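Local coordinates for protein alpha-1,2-mannosyltransferase (Ktr4), putative (Neosartorya fumigata, PDB 7BOP) that is a putative fungal mannosyltransferase of the GT-A clan and binds guanosine-5'-diphosphate and a manganese ion, at residues 222-227 and 361-366; 343-348 and 368-373. One frame throughout, in Å; residues are numbered along the deposited sequence.

Contact 1: 222-227 and 361-366; sequences INLFDD and GQFYAG
F363 reaches the end of strand 218-224 with the edge of its ring, in a contact made entirely by apolar side chains. Its route is set at CB: with CG anti to the backbone N (chi1 168°), the ring is carried across the gap, although the two backbones stay well apart, the CA atoms of I222 and F363 being 9.1 Å from each other. From CG the ring extends through CD1 to CE1, the first atom to meet the strand. F363 CE1 lies 3.7 Å from L224 CD2 and has a looser approach to I222 CG2, at 4.4 Å. At the tip, F363 CZ comes to 3.4 Å from the same L224 CD2, the closest approach between 222-227 and 361-366. Both methyls stand near the plane of the ring, at its edge, so the aromatic faces are left to other parts of the protein: the ring of Y346 stacks against F363. On the strand side, L224 crosses the phenylalanine obliquely and offers one branch, CD2, while H278, W280 and Y346 also pack on its side chain.

Two side-chain hydrogen bonds stay within their own segments. The extended side chain of Q362 runs alongside the residues that follow it, and Q362 NE2 gives a nearly straight hydrogen bond (171°) to Y364 O, 2.9 Å away and close to the amide plane of the glutamine. Beyond the strand, D227 N bonds to D226 OD1 at 2.8 Å, meeting the oxygen on its anti side, though tilted out of the carboxylate plane; the carboxylate of D227 itself pairs with K158 and K229. The 88 Å² buried between the segments thus belongs to a small hydrophobic seam, in which a C-terminal loop packs a phenylalanine against the end of a strand of the central mixed sheet of a GT-A fold.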
loop_
_atom_site.group_PDB
_atom_site.type_symbol
_atom_site.label_atom_id
_atom_site.label_comp_id
_atom_site.label_asym_id
_atom_site.label_seq_id
_atom_site.Cartn_x
_atom_site.Cartn_y
_atom_site.Cartn_z
ATOM N N ILE A 222 -3.604 5.036 5.273
ATOM C CA ILE A 222 -4.257 6.152 4.564
ATOM C C ILE A 222 -5.188 5.588 3.480
ATOM O O ILE A 222 -4.902 4.550 2.890
ATOM C CB ILE A 222 -3.184 7.129 4.010
ATOM C CG1 ILE A 222 -2.443 7.791 5.184
ATOM C CG2 ILE A 222 -3.786 8.203 3.098
ATOM C CD1 ILE A 222 -1.268 8.691 4.803
ATOM N N ASN A 223 -6.321 6.255 3.258
ATOM C CA ASN A 223 -7.359 5.782 2.333
ATOM C C ASN A 223 -7.802 6.992 1.507
ATOM O O ASN A 223 -8.335 7.951 2.062
ATOM C CB ASN A 223 -8.526 5.188 3.126
ATOM C CG ASN A 223 -9.464 4.335 2.279
ATOM O OD1 ASN A 223 -10.033 4.793 1.283
ATOM N ND2 ASN A 223 -9.637 3.078 2.683
ATOM N N LEU A 224 -7.560 6.947 0.199
ATOM C CA LEU A 224 -7.698 8.112 -0.682
ATOM C C LEU A 224 -8.574 7.845 -1.891
ATOM O O LEU A 224 -8.703 6.712 -2.342
ATOM C CB LEU A 224 -6.328 8.512 -1.249
ATOM C CG LEU A 224 -5.165 8.862 -0.326
ATOM C CD1 LEU A 224 -3.965 9.255 -1.165
ATOM C CD2 LEU A 224 -5.521 10.006 0.595
ATOM N N PHE A 225 -9.115 8.926 -2.453
ATOM C CA PHE A 225 -9.622 8.923 -3.825
ATOM C C PHE A 225 -8.447 8.888 -4.817
ATOM O O PHE A 225 -7.336 9.343 -4.510
ATOM C CB PHE A 225 -10.501 10.165 -4.078
ATOM C CG PHE A 225 -11.811 10.117 -3.358
ATOM C CD1 PHE A 225 -12.913 9.517 -3.946
ATOM C CD2 PHE A 225 -11.943 10.633 -2.080
ATOM C CE1 PHE A 225 -14.133 9.450 -3.281
ATOM C CE2 PHE A 225 -13.154 10.565 -1.403
ATOM C CZ PHE A 225 -14.251 9.974 -2.004
ATOM N N ASP A 226 -8.687 8.321 -5.990
ATOM C CA ASP A 226 -7.714 8.328 -7.080
ATOM C C ASP A 226 -8.186 9.254 -8.191
ATOM O O ASP A 226 -9.312 9.761 -8.170
ATOM C CB ASP A 226 -7.492 6.920 -7.638
ATOM C CG ASP A 226 -6.047 6.674 -8.089
ATOM O OD1 ASP A 226 -5.325 7.648 -8.398
ATOM O OD2 ASP A 226 -5.641 5.498 -8.135
ATOM N N ASP A 227 -7.307 9.463 -9.155
ATOM C CA ASP A 227 -7.643 10.147 -10.394
ATOM C C ASP A 227 -8.393 9.178 -11.329
ATOM O O ASP A 227 -7.792 8.223 -11.821
ATOM C CB ASP A 227 -6.350 10.636 -11.050
ATOM C CG ASP A 227 -6.587 11.389 -12.349
ATOM O OD1 ASP A 227 -7.748 11.573 -12.765
ATOM O OD2 ASP A 227 -5.586 11.782 -12.971
ATOM N N GLY A 361 -4.652 14.181 13.552
ATOM C CA GLY A 361 -5.835 14.403 12.745
ATOM C C GLY A 361 -5.722 15.413 11.610
ATOM O O GLY A 361 -6.732 15.750 11.017
ATOM N N GLN A 362 -4.522 15.911 11.308
ATOM C CA GLN A 362 -4.330 16.767 10.147
ATOM C C GLN A 362 -4.027 15.849 8.982
ATOM O O GLN A 362 -2.975 15.206 8.949
ATOM C CB GLN A 362 -3.190 17.754 10.345
ATOM C CG GLN A 362 -2.992 18.687 9.159
ATOM C CD GLN A 362 -1.841 19.657 9.354
ATOM O OE1 GLN A 362 -1.505 20.032 10.478
ATOM N NE2 GLN A 362 -1.227 20.074 8.245
ATOM N N PHE A 363 -4.950 15.815 8.027
ATOM C CA PHE A 363 -4.912 14.867 6.916
ATOM C C PHE A 363 -3.864 15.233 5.847
ATOM O O PHE A 363 -3.230 14.343 5.268
ATOM C CB PHE A 363 -6.316 14.750 6.299
ATOM C CG PHE A 363 -6.344 14.027 4.986
ATOM C CD1 PHE A 363 -5.967 12.695 4.907
ATOM C CD2 PHE A 363 -6.727 14.686 3.823
ATOM C CE1 PHE A 363 -5.970 12.033 3.690
ATOM C CE2 PHE A 363 -6.740 14.030 2.611
ATOM C CZ PHE A 363 -6.363 12.702 2.543
ATOM N N TYR A 364 -3.684 16.535 5.597
ATOM C CA TYR A 364 -2.889 17.000 4.467
ATOM C C TYR A 364 -2.004 18.184 4.842
ATOM O O TYR A 364 -2.305 18.920 5.782
ATOM C CB TYR A 364 -3.812 17.416 3.308
ATOM C CG TYR A 364 -4.614 18.673 3.602
ATOM C CD1 TYR A 364 -5.827 18.611 4.290
ATOM C CD2 TYR A 364 -4.150 19.923 3.205
ATOM C CE1 TYR A 364 -6.556 19.766 4.581
ATOM C CE2 TYR A 364 -4.863 21.082 3.492
ATOM C CZ TYR A 364 -6.064 20.999 4.175
ATOM O OH TYR A 364 -6.758 22.153 4.442
ATOM N N ALA A 365 -0.932 18.357 4.074
ATOM C CA ALA A 365 -0.132 19.577 4.085
ATOM C C ALA A 365 -0.126 20.120 2.662
ATOM O O ALA A 365 0.288 19.421 1.739
ATOM C CB ALA A 365 1.287 19.284 4.545
ATOM N N GLY A 366 -0.573 21.360 2.488
ATOM C CA GLY A 366 -0.642 21.996 1.168
ATOM C C GLY A 366 -1.926 22.793 1.032
ATOM O O GLY A 366 -2.496 23.232 2.023
#

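Contact 2: 343-348 and 368-373; sequences HIPYYN and PFLAKE. With MN (manganese (II) ion), chain G.
L370 and E373, on one side of the short 3-10 segment 368-373, pack against P345 and Y346. The apolar part of the contact centres on L370: L370 CD1 sits 4.0 Å from P345 CG, the two side chains crossing at about a right angle, while L370 CB lies near Y346 CE1. P345 in turn lies on its neighbour, with CG 3.7 Å above the plane of the Y346 ring and over its centre.

The phenol end meets the other branch of the leucine, L370 CD2 packing on Y346 OH at 3.6 Å, and also the aliphatic part of E373, with Y346 OH 3.2 Å from E373 CG. This is packing, for no hydrogen bond joins the segments. A bend at chi2 (-51°) turns the carboxylate of E373 away from the tyrosine, and R264 receives it in a salt bridge.

Hydrogen bonds shape each partner from within. Y346 N donates to H343 O at 2.9 Å, closing a tight turn through I344 and the cis-peptide-linked P345, a type VI turn; in the other segment, E373 N bonds to L370 O at 3.1 Å in the 3-10 pattern. K372 NZ adds a bond to F369 O, on a lone pair of that carbonyl.

Metal coordination involves the first residue of the turn, H343. H343 ND1 donates to I344 O, 3.1 Å away and near the imidazole plane, which fixes the rotation of the ring and presents H343 NE2 to the manganese ion at 2.1 Å. Two waters bind the metal as well, and E194 is a further ligand. The arrangement is a beta-hairpin with a cis-proline turn, carrying a histidine of the manganese and guanosine-5'-diphosphate site at the turn and backed by a 3-10 segment.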
loop_
_atom_site.group_PDB
_atom_site.type_symbol
_atom_site.label_atom_id
_atom_site.label_comp_id
_atom_site.label_asym_id
_atom_site.label_seq_id
_atom_site.Cartn_x
_atom_site.Cartn_y
_atom_site.Cartn_z
ATOM N N HIS A 343 3.555 10.144 3.627
ATOM C CA HIS A 343 4.142 10.223 2.275
ATOM C C HIS A 343 3.519 11.499 1.730
ATOM O O HIS A 343 2.301 11.665 1.818
ATOM C CB HIS A 343 3.744 8.990 1.418
ATOM C CG HIS A 343 4.336 8.947 0.022
ATOM N ND1 HIS A 343 3.973 9.824 -0.979
ATOM C CD2 HIS A 343 5.202 8.070 -0.558
ATOM C CE1 HIS A 343 4.624 9.521 -2.094
ATOM N NE2 HIS A 343 5.372 8.451 -1.876
ATOM N N ILE A 344 4.326 12.394 1.164
ATOM C CA ILE A 344 3.831 13.713 0.726
ATOM C C ILE A 344 2.604 13.507 -0.185
ATOM O O ILE A 344 2.662 12.646 -1.049
ATOM C CB ILE A 344 4.939 14.510 -0.024
ATOM C CG1 ILE A 344 6.052 14.920 0.952
ATOM C CG2 ILE A 344 4.375 15.763 -0.703
ATOM C CD1 ILE A 344 7.379 15.237 0.289
ATOM N N PRO A 345 1.490 14.222 -0.009
ATOM C CA PRO A 345 1.262 15.275 0.970
ATOM C C PRO A 345 0.311 14.860 2.111
ATOM O O PRO A 345 -0.282 15.735 2.745
ATOM C CB PRO A 345 0.594 16.345 0.098
ATOM C CG PRO A 345 -0.298 15.530 -0.795
ATOM C CD PRO A 345 0.441 14.241 -1.049
ATOM N N TYR A 346 0.170 13.557 2.383
ATOM C CA TYR A 346 -0.863 13.079 3.316
ATOM C C TYR A 346 -0.305 12.388 4.557
ATOM O O TYR A 346 0.851 11.917 4.576
ATOM C CB TYR A 346 -1.867 12.155 2.609
ATOM C CG TYR A 346 -2.518 12.780 1.406
ATOM C CD1 TYR A 346 -3.318 13.925 1.532
ATOM C CD2 TYR A 346 -2.341 12.237 0.136
ATOM C CE1 TYR A 346 -3.910 14.500 0.417
ATOM C CE2 TYR A 346 -2.945 12.795 -0.980
ATOM C CZ TYR A 346 -3.718 13.929 -0.835
ATOM O OH TYR A 346 -4.294 14.482 -1.943
ATOM N N TYR A 347 -1.147 12.345 5.590
ATOM C CA TYR A 347 -0.747 11.930 6.936
ATOM C C TYR A 347 -1.762 10.993 7.575
ATOM O O TYR A 347 -2.957 11.107 7.338
ATOM C CB TYR A 347 -0.624 13.140 7.869
ATOM C CG TYR A 347 0.446 14.110 7.476
ATOM C CD1 TYR A 347 0.238 15.019 6.436
ATOM C CD2 TYR A 347 1.672 14.124 8.127
ATOM C CE1 TYR A 347 1.227 15.902 6.051
ATOM C CE2 TYR A 347 2.669 15.005 7.748
ATOM C CZ TYR A 347 2.441 15.893 6.717
ATOM O OH TYR A 347 3.432 16.760 6.326
ATOM N N ASN A 348 -1.240 10.070 8.372
ATOM C CA ASN A 348 -1.976 9.399 9.418
ATOM C C ASN A 348 -1.237 9.734 10.713
ATOM O O ASN A 348 -0.163 9.179 10.982
ATOM C CB ASN A 348 -2.012 7.894 9.199
ATOM C CG ASN A 348 -2.706 7.177 10.324
ATOM O OD1 ASN A 348 -3.932 7.182 10.418
ATOM N ND2 ASN A 348 -1.930 6.597 11.218
ATOM N N PRO A 368 -5.839 23.874 0.512
ATOM C CA PRO A 368 -7.041 23.304 1.120
ATOM C C PRO A 368 -7.871 22.390 0.224
ATOM O O PRO A 368 -8.657 21.599 0.749
ATOM C CB PRO A 368 -7.862 24.533 1.550
ATOM C CG PRO A 368 -7.284 25.687 0.825
ATOM C CD PRO A 368 -5.858 25.350 0.527
ATOM N N PHE A 369 -7.718 22.484 -1.101
ATOM C CA PHE A 369 -8.434 21.566 -1.995
ATOM C C PHE A 369 -7.987 20.103 -1.827
ATOM O O PHE A 369 -8.679 19.206 -2.290
ATOM C CB PHE A 369 -8.382 22.006 -3.474
ATOM C CG PHE A 369 -7.011 21.962 -4.099
ATOM C CD1 PHE A 369 -6.412 20.752 -4.440
ATOM C CD2 PHE A 369 -6.339 23.142 -4.408
ATOM C CE1 PHE A 369 -5.158 20.712 -5.034
ATOM C CE2 PHE A 369 -5.089 23.112 -5.014
ATOM C CZ PHE A 369 -4.495 21.894 -5.321
ATOM N N LEU A 370 -6.847 19.870 -1.174
ATOM C CA LEU A 370 -6.423 18.504 -0.845
ATOM C C LEU A 370 -7.317 17.768 0.167
ATOM O O LEU A 370 -7.305 16.532 0.196
ATOM C CB LEU A 370 -4.987 18.503 -0.349
ATOM C CG LEU A 370 -3.920 18.917 -1.358
ATOM C CD1 LEU A 370 -2.559 18.884 -0.679
ATOM C CD2 LEU A 370 -3.926 18.029 -2.589
ATOM N N ALA A 371 -8.084 18.503 0.983
ATOM C CA ALA A 371 -8.928 17.899 2.024
ATOM C C ALA A 371 -9.906 16.852 1.491
ATOM O O ALA A 371 -10.156 15.840 2.148
ATOM C CB ALA A 371 -9.694 18.977 2.788
ATOM N N LYS A 372 -10.444 17.089 0.295
ATOM C CA LYS A 372 -11.440 16.180 -0.299
ATOM C C LYS A 372 -10.892 14.835 -0.804
ATOM O O LYS A 372 -11.659 13.996 -1.263
ATOM C CB LYS A 372 -12.201 16.889 -1.428
ATOM C CG LYS A 372 -11.394 17.215 -2.665
ATOM C CD LYS A 372 -12.264 17.828 -3.760
ATOM C CE LYS A 372 -12.522 19.308 -3.529
ATOM N NZ LYS A 372 -11.316 20.124 -3.852
ATOM N N GLU A 373 -9.576 14.644 -0.751
ATOM C CA GLU A 373 -8.965 13.403 -1.191
ATOM C C GLU A 373 -9.042 12.276 -0.160
ATOM O O GLU A 373 -8.748 11.131 -0.498
ATOM C CB GLU A 373 -7.512 13.643 -1.624
ATOM C CG GLU A 373 -7.343 14.647 -2.765
ATOM C CD GLU A 373 -8.218 14.357 -3.971
ATOM O OE1 GLU A 373 -8.392 13.185 -4.339
ATOM O OE2 GLU A 373 -8.757 15.299 -4.557
HETATM MN MN MN G . 6.387 7.517 -3.513
HETATM O O HOH W 1 8.526 7.852 -2.549
HETATM O O HOH W 2 6.828 9.701 -4.230
#

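In the fold
Followed from the N terminus, the chain passes 222-227 on the central mixed sheet, runs through 133 mostly helical or irregular residues to 361-366, and closes there a long loop at contact 1. Within that excursion lies 343-348, which contact 2 joins to 368-373 across 19 residues without helix or strand; the segments therefore alternate and the two loops cross. The centres of the two contacts are about 3 Å apart, and backbone bonds stitch them together: F363 O accepts from Y347 N, and E373 O from F225 N. Central sheet, metal-site hairpin and C-terminal loop are thus tied into one unit, and the C277-C375 and C349-C358 disulfides cross-link the same region.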